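Local coordinates for protein sensory transduction histidine kinase, putative (Borrelia burgdorferi, PDB 5BWJ) that probably passes small-molecule signals sensed by its periplasmic Venus flytrap domain, the part modelled here, to the histidine kinase part of the same protein, which starts a phosphorelay, at residues B[16-21]-B[29-34]; B[10-15]-B[49-54]. All coordinates share one frame; numbering follows the deposited sequence.

Contact 1: B[16-21]-B[29-34]; sequences FFPFYY and EGLIFS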
loop_
_atom_site.group_PDB
_atom_site.type_symbol
_atom_site.label_atom_id
_atom_site.label_comp_id
_atom_site.label_asym_id
_atom_site.label_seq_id
_atom_site.Cartn_x
_atom_site.Cartn_y
_atom_site.Cartn_z
ATOM N N PHE B 16 10.215 1.386 -2.896
ATOM C CA PHE B 16 8.961 1.946 -2.407
ATOM C C PHE B 16 7.799 1.369 -3.207
ATOM O O PHE B 16 7.304 1.998 -4.140
ATOM C CB PHE B 16 9.002 3.478 -2.514
ATOM C CG PHE B 16 7.821 4.183 -1.896
ATOM C CD1 PHE B 16 7.699 5.558 -2.017
ATOM C CD2 PHE B 16 6.848 3.492 -1.190
ATOM C CE1 PHE B 16 6.626 6.226 -1.459
ATOM C CE2 PHE B 16 5.774 4.157 -0.629
ATOM C CZ PHE B 16 5.664 5.526 -0.764
ATOM N N PHE B 17 7.370 0.165 -2.843
ATOM C CA PHE B 17 6.289 -0.508 -3.555
ATOM C C PHE B 17 4.986 0.266 -3.381
ATOM O O PHE B 17 4.670 0.688 -2.271
ATOM C CB PHE B 17 6.121 -1.943 -3.047
ATOM C CG PHE B 17 5.122 -2.755 -3.832
ATOM C CD1 PHE B 17 5.547 -3.610 -4.836
ATOM C CD2 PHE B 17 3.763 -2.664 -3.566
ATOM C CE1 PHE B 17 4.637 -4.358 -5.561
ATOM C CE2 PHE B 17 2.849 -3.410 -4.289
ATOM C CZ PHE B 17 3.287 -4.260 -5.288
ATOM N N PRO B 18 4.213 0.451 -4.467
ATOM C CA PRO B 18 4.408 0.050 -5.866
ATOM C C PRO B 18 4.970 1.166 -6.749
ATOM O O PRO B 18 4.936 1.050 -7.974
ATOM C CB PRO B 18 2.992 -0.309 -6.304
ATOM C CG PRO B 18 2.150 0.700 -5.579
ATOM C CD PRO B 18 2.846 0.963 -4.254
ATOM N N PHE B 19 5.465 2.236 -6.138
ATOM C CA PHE B 19 5.958 3.384 -6.896
ATOM C C PHE B 19 7.238 3.053 -7.657
ATOM O O PHE B 19 7.380 3.409 -8.826
ATOM C CB PHE B 19 6.181 4.574 -5.963
ATOM C CG PHE B 19 4.908 5.125 -5.391
ATOM C CD1 PHE B 19 4.222 6.136 -6.043
ATOM C CD2 PHE B 19 4.383 4.616 -4.215
ATOM C CE1 PHE B 19 3.045 6.638 -5.526
ATOM C CE2 PHE B 19 3.206 5.112 -3.693
ATOM C CZ PHE B 19 2.535 6.124 -4.349
ATOM N N TYR B 20 8.168 2.373 -6.998
ATOM C CA TYR B 20 9.347 1.856 -7.678
ATOM C C TYR B 20 9.985 0.754 -6.846
ATOM O O TYR B 20 10.134 0.886 -5.631
ATOM C CB TYR B 20 10.358 2.975 -7.963
ATOM C CG TYR B 20 10.790 3.755 -6.745
ATOM C CD1 TYR B 20 11.888 3.357 -5.996
ATOM C CD2 TYR B 20 10.104 4.896 -6.348
ATOM C CE1 TYR B 20 12.287 4.068 -4.882
ATOM C CE2 TYR B 20 10.494 5.613 -5.236
ATOM C CZ TYR B 20 11.585 5.195 -4.506
ATOM O OH TYR B 20 11.977 5.909 -3.400
ATOM N N TYR B 21 10.347 -0.340 -7.508
ATOM C CA TYR B 21 10.934 -1.489 -6.832
ATOM C C TYR B 21 11.639 -2.396 -7.831
ATOM O O TYR B 21 11.336 -2.369 -9.023
ATOM C CB TYR B 21 9.862 -2.270 -6.072
ATOM C CG TYR B 21 8.709 -2.736 -6.935
ATOM C CD1 TYR B 21 7.640 -1.893 -7.215
ATOM C CD2 TYR B 21 8.688 -4.019 -7.466
ATOM C CE1 TYR B 21 6.585 -2.315 -8.000
ATOM C CE2 TYR B 21 7.635 -4.449 -8.253
ATOM C CZ TYR B 21 6.586 -3.593 -8.517
ATOM O OH TYR B 21 5.538 -4.018 -9.299
ATOM N N GLU B 29 10.804 -1.662 -11.673
ATOM C CA GLU B 29 9.409 -1.593 -12.075
ATOM C C GLU B 29 8.678 -0.619 -11.159
ATOM O O GLU B 29 9.093 -0.407 -10.023
ATOM C CB GLU B 29 8.771 -2.981 -12.015
ATOM C CG GLU B 29 7.318 -3.016 -12.453
ATOM C CD GLU B 29 7.035 -4.123 -13.442
ATOM O OE1 GLU B 29 7.593 -5.231 -13.286
ATOM O OE2 GLU B 29 6.258 -3.879 -14.387
ATOM N N GLY B 30 7.596 -0.022 -11.650
ATOM C CA GLY B 30 6.811 0.886 -10.836
ATOM C C GLY B 30 5.982 1.864 -11.641
ATOM O O GLY B 30 6.104 1.944 -12.864
ATOM N N LEU B 31 5.143 2.619 -10.939
ATOM C CA LEU B 31 4.225 3.560 -11.569
ATOM C C LEU B 31 4.673 5.013 -11.405
ATOM O O LEU B 31 4.042 5.920 -11.949
ATOM C CB LEU B 31 2.815 3.380 -10.991
ATOM C CG LEU B 31 2.668 3.477 -9.469
ATOM C CD1 LEU B 31 2.433 4.908 -9.027
ATOM C CD2 LEU B 31 1.543 2.579 -8.986
ATOM N N ILE B 32 5.752 5.235 -10.658
ATOM C CA ILE B 32 6.220 6.594 -10.388
ATOM C C ILE B 32 6.663 7.287 -11.673
ATOM O O ILE B 32 6.531 8.503 -11.811
ATOM C CB ILE B 32 7.397 6.610 -9.376
ATOM C CG1 ILE B 32 7.702 8.039 -8.910
ATOM C CG2 ILE B 32 8.657 5.995 -9.985
ATOM C CD1 ILE B 32 6.611 8.675 -8.075
ATOM N N PHE B 33 7.186 6.502 -12.609
ATOM C CA PHE B 33 7.707 7.042 -13.859
ATOM C C PHE B 33 6.577 7.657 -14.678
ATOM O O PHE B 33 6.750 8.700 -15.308
ATOM C CB PHE B 33 8.421 5.944 -14.651
ATOM C CG PHE B 33 9.340 5.102 -13.812
ATOM C CD1 PHE B 33 10.589 5.574 -13.440
ATOM C CD2 PHE B 33 8.949 3.844 -13.382
ATOM C CE1 PHE B 33 11.433 4.806 -12.660
ATOM C CE2 PHE B 33 9.789 3.070 -12.602
ATOM C CZ PHE B 33 11.034 3.553 -12.240
ATOM N N SER B 34 5.418 7.006 -14.651
ATOM C CA SER B 34 4.222 7.527 -15.303
ATOM C C SER B 34 3.769 8.834 -14.657
ATOM O O SER B 34 3.392 9.780 -15.348
ATOM C CB SER B 34 3.094 6.495 -15.242
ATOM O OG SER B 34 1.885 7.029 -15.754
HETATM O O HOH W 1 5.971 -6.663 -10.624
#
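Tyr21 and Glu29 exchange two backbone hydrogen bonds, Tyr21 N to Glu29 O and Glu29 N to Tyr21 O, each 2.8 Å long, and so form the hydrogen-bonded antiparallel pair of a small two-stranded hairpin. One residue farther on the ladder gives way to a loop, where Ile32 N, at the start of helix 32-42, reaches Phe19 O in its carbonyl plane, on a lone pair, at 3.1 Å; a weak bond from Leu31 N to Pro18 O lies beside it. Gly30 fits where these chains close up: its CA is 3.3 Å from Phe19 O as a CA-H...O contact, so close that a residue without a beta carbon is what fits.

Apolar side chains pack around the same junction. CD1 of Leu31 meets CD1 of the Phe19 ring at 3.7 Å, while CD2 of Leu31 meets CG of Pro18, which follows a cis peptide bond, at 3.9 Å. Ile32 crosses Phe19 at about a right angle and lays CG2 beside CB of Tyr20.

The Tyr21 side chain runs alongside that of Glu29, its CG set between backbone N and carbonyl carbon (chi1 56°), which brings one ring face over Glu29 O, 3.5 Å from CD1 of Tyr21. Phe17 covers the opposite face. A water joins Tyr21 OH, at 3.0 Å, weakly to Glu29 OE1, and Glu29 OE2 accepts a hydrogen bond from Ile176 N of the second subunit.

Glu29 thus has its backbone held in the hairpin and its carboxylate engaged by water and the second subunit; it is a known magnesium ligand of this protein, though no metal is bound to this chain here, and the hairpin may help set its position.

Contact 2: B[10-15]-B[49-54]; sequences FKLVDQ and VEHIDN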
loop_
_atom_site.group_PDB
_atom_site.type_symbol
_atom_site.label_atom_id
_atom_site.label_comp_id
_atom_site.label_asym_id
_atom_site.label_seq_id
_atom_site.Cartn_x
_atom_site.Cartn_y
_atom_site.Cartn_z
ATOM N N PHE B 10 15.280 13.698 -10.365
ATOM C CA PHE B 10 14.602 12.993 -9.284
ATOM C C PHE B 10 15.439 11.804 -8.830
ATOM O O PHE B 10 15.815 10.954 -9.638
ATOM C CB PHE B 10 13.214 12.526 -9.730
ATOM C CG PHE B 10 12.197 13.632 -9.808
ATOM C CD1 PHE B 10 11.318 13.858 -8.762
ATOM C CD2 PHE B 10 12.121 14.443 -10.927
ATOM C CE1 PHE B 10 10.379 14.875 -8.830
ATOM C CE2 PHE B 10 11.187 15.461 -11.002
ATOM C CZ PHE B 10 10.312 15.676 -9.950
ATOM N N LYS B 11 15.743 11.758 -7.537
ATOM C CA LYS B 11 16.480 10.636 -6.963
ATOM C C LYS B 11 15.542 9.709 -6.200
ATOM O O LYS B 11 14.975 10.088 -5.173
ATOM C CB LYS B 11 17.595 11.132 -6.041
ATOM C CG LYS B 11 18.838 11.600 -6.782
ATOM C CD LYS B 11 20.002 11.804 -5.829
ATOM C CE LYS B 11 21.255 12.245 -6.559
ATOM N NZ LYS B 11 21.727 11.235 -7.547
ATOM N N LEU B 12 15.380 8.495 -6.717
ATOM C CA LEU B 12 14.535 7.490 -6.081
ATOM C C LEU B 12 15.364 6.662 -5.106
ATOM O O LEU B 12 16.233 5.888 -5.510
ATOM C CB LEU B 12 13.883 6.592 -7.137
ATOM C CG LEU B 12 13.126 7.336 -8.245
ATOM C CD1 LEU B 12 12.486 6.362 -9.221
ATOM C CD2 LEU B 12 12.077 8.267 -7.668
ATOM N N VAL B 13 15.093 6.839 -3.817
ATOM C CA VAL B 13 15.897 6.215 -2.773
ATOM C C VAL B 13 15.354 4.840 -2.392
ATOM O O VAL B 13 14.159 4.686 -2.134
ATOM C CB VAL B 13 15.960 7.100 -1.511
ATOM C CG1 VAL B 13 16.910 6.500 -0.479
ATOM C CG2 VAL B 13 16.400 8.510 -1.874
ATOM N N ASP B 14 16.246 3.852 -2.360
ATOM C CA ASP B 14 15.910 2.505 -1.907
ATOM C C ASP B 14 14.778 1.922 -2.763
ATOM O O ASP B 14 14.862 1.942 -3.994
ATOM C CB ASP B 14 15.542 2.539 -0.417
ATOM C CG ASP B 14 15.532 1.159 0.224
ATOM O OD1 ASP B 14 16.129 0.221 -0.346
ATOM O OD2 ASP B 14 14.924 1.013 1.305
ATOM N N GLN B 15 13.729 1.406 -2.125
ATOM C CA GLN B 15 12.576 0.870 -2.838
ATOM C C GLN B 15 11.295 1.286 -2.129
ATOM O O GLN B 15 11.287 1.508 -0.916
ATOM C CB GLN B 15 12.659 -0.654 -2.941
ATOM C CG GLN B 15 13.919 -1.159 -3.629
ATOM C CD GLN B 15 13.904 -2.660 -3.831
ATOM O OE1 GLN B 15 13.020 -3.201 -4.499
ATOM N NE2 GLN B 15 14.879 -3.346 -3.245
ATOM N N VAL B 49 15.543 10.593 -13.953
ATOM C CA VAL B 49 15.344 9.693 -12.825
ATOM C C VAL B 49 16.617 8.903 -12.563
ATOM O O VAL B 49 17.209 8.340 -13.485
ATOM C CB VAL B 49 14.176 8.721 -13.071
ATOM C CG1 VAL B 49 13.948 7.843 -11.849
ATOM C CG2 VAL B 49 12.908 9.491 -13.407
ATOM N N GLU B 50 17.033 8.874 -11.301
ATOM C CA GLU B 50 18.206 8.114 -10.892
ATOM C C GLU B 50 17.916 7.358 -9.602
ATOM O O GLU B 50 17.451 7.938 -8.623
ATOM C CB GLU B 50 19.413 9.037 -10.705
ATOM C CG GLU B 50 20.666 8.324 -10.219
ATOM C CD GLU B 50 21.857 9.253 -10.094
ATOM O OE1 GLU B 50 22.428 9.341 -8.986
ATOM O OE2 GLU B 50 22.225 9.888 -11.105
ATOM N N HIS B 51 18.195 6.060 -9.609
ATOM C CA HIS B 51 18.004 5.233 -8.427
ATOM C C HIS B 51 19.263 5.196 -7.574
ATOM O O HIS B 51 20.374 5.084 -8.094
ATOM C CB HIS B 51 17.607 3.812 -8.824
ATOM C CG HIS B 51 16.269 3.722 -9.490
ATOM N ND1 HIS B 51 16.103 3.881 -10.849
ATOM C CD2 HIS B 51 15.035 3.492 -8.983
ATOM C CE1 HIS B 51 14.824 3.750 -11.150
ATOM N NE2 HIS B 51 14.154 3.513 -10.037
ATOM N N ILE B 52 19.079 5.301 -6.263
ATOM C CA ILE B 52 20.161 5.098 -5.310
ATOM C C ILE B 52 19.655 4.252 -4.146
ATOM O O ILE B 52 18.564 4.482 -3.623
ATOM C CB ILE B 52 20.728 6.436 -4.788
ATOM C CG1 ILE B 52 19.599 7.372 -4.342
ATOM C CG2 ILE B 52 21.571 7.106 -5.872
ATOM C CD1 ILE B 52 20.082 8.603 -3.602
ATOM N N ASP B 53 20.442 3.255 -3.758
ATOM C CA ASP B 53 20.068 2.369 -2.662
ATOM C C ASP B 53 20.128 3.102 -1.329
ATOM O O ASP B 53 19.186 3.050 -0.535
ATOM C CB ASP B 53 20.983 1.143 -2.628
ATOM C CG ASP B 53 20.765 0.221 -3.809
ATOM O OD1 ASP B 53 20.160 0.666 -4.807
ATOM O OD2 ASP B 53 21.201 -0.948 -3.742
ATOM N N ASN B 54 21.242 3.790 -1.101
ATOM C CA ASN B 54 21.509 4.441 0.174
ATOM C C ASN B 54 21.505 5.955 0.043
ATOM O O ASN B 54 21.643 6.494 -1.057
ATOM C CB ASN B 54 22.857 3.974 0.729
ATOM C CG ASN B 54 23.010 2.468 0.691
ATOM O OD1 ASN B 54 22.035 1.730 0.830
ATOM N ND2 ASN B 54 24.240 2.003 0.497
#
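Lys11 and Glu50 run side by side on one face of two paired strands and end in a salt bridge between Lys11 NZ and Glu50 OE1, modelled so short that its exact length is doubtful. The glutamate reaches it with an extended chain, CG anti to the backbone N (chi1 178°), whereas the lysine bends at its last torsion to bring its ammonium over. Each charge has a second partner: Glu61 for Lys11 and Lys9 for Glu50. This shared network probably offsets the closeness of the two lysines.

The backbones are joined by four hydrogen bonds that alternate in direction. Glu50 N gives to Phe10 O and Leu12 N to Glu50 O, both at 2.9 Å; Ile52 N then gives to Leu12 O, and Asp14 N to Ile52 O at 2.7 Å. In this ladder Leu12 bonds to both Glu50 and Ile52, and Phe10 to Glu50 and also to Met48, so each bridges two residues of strand 45-52, as parallel pairing requires. Strands 6-13 and 45-52 are linked through helix 32-42, a beta-alpha-beta crossover in one lobe of the Venus flytrap fold, and strand 65-69 pairs with strand 6-13 along its other edge.

Side chains sort by face. Beside the salt bridge, CD1 of Ile52 touches both CD of Lys11, at 3.9 Å, and CG2 of Val13, so the lysine's aliphatic stem serves as apolar surface. On the reverse face Leu12 carries the packing: its CD1 meets CG1 of Val49 at 3.4 Å, tighter than usual for two carbons, and also touches His51 NE2. Leucine suits this place because a methyl at the end of its flexible stem meets both neighbours, with Ile32 and Phe33 of helix 32-42 packed against the same side chain. The His51 ring is itself stacked on Tyr28.

Overall arrangement
From the N terminus, strand 6-13 enters contact 2, and the chain then turns through 16-21 and the short hairpin of strands 21-22 and 28-29 into helix 32-42. Contact 1 closes the small loop between 16-21 and 29-34; the helix then leads to strand 45-52, which returns to strand 6-13 and closes the larger loop at contact 2. Contact 1 is therefore nested inside contact 2, their centres about 11 Å apart. Tyr20 joins them, its OH 2.8 Å from Val13 O in a probable hydrogen bond. Together they tie the hairpin and the start of the helix to the parallel strands of the mixed sheet, with contact 1 also reaching the second subunit.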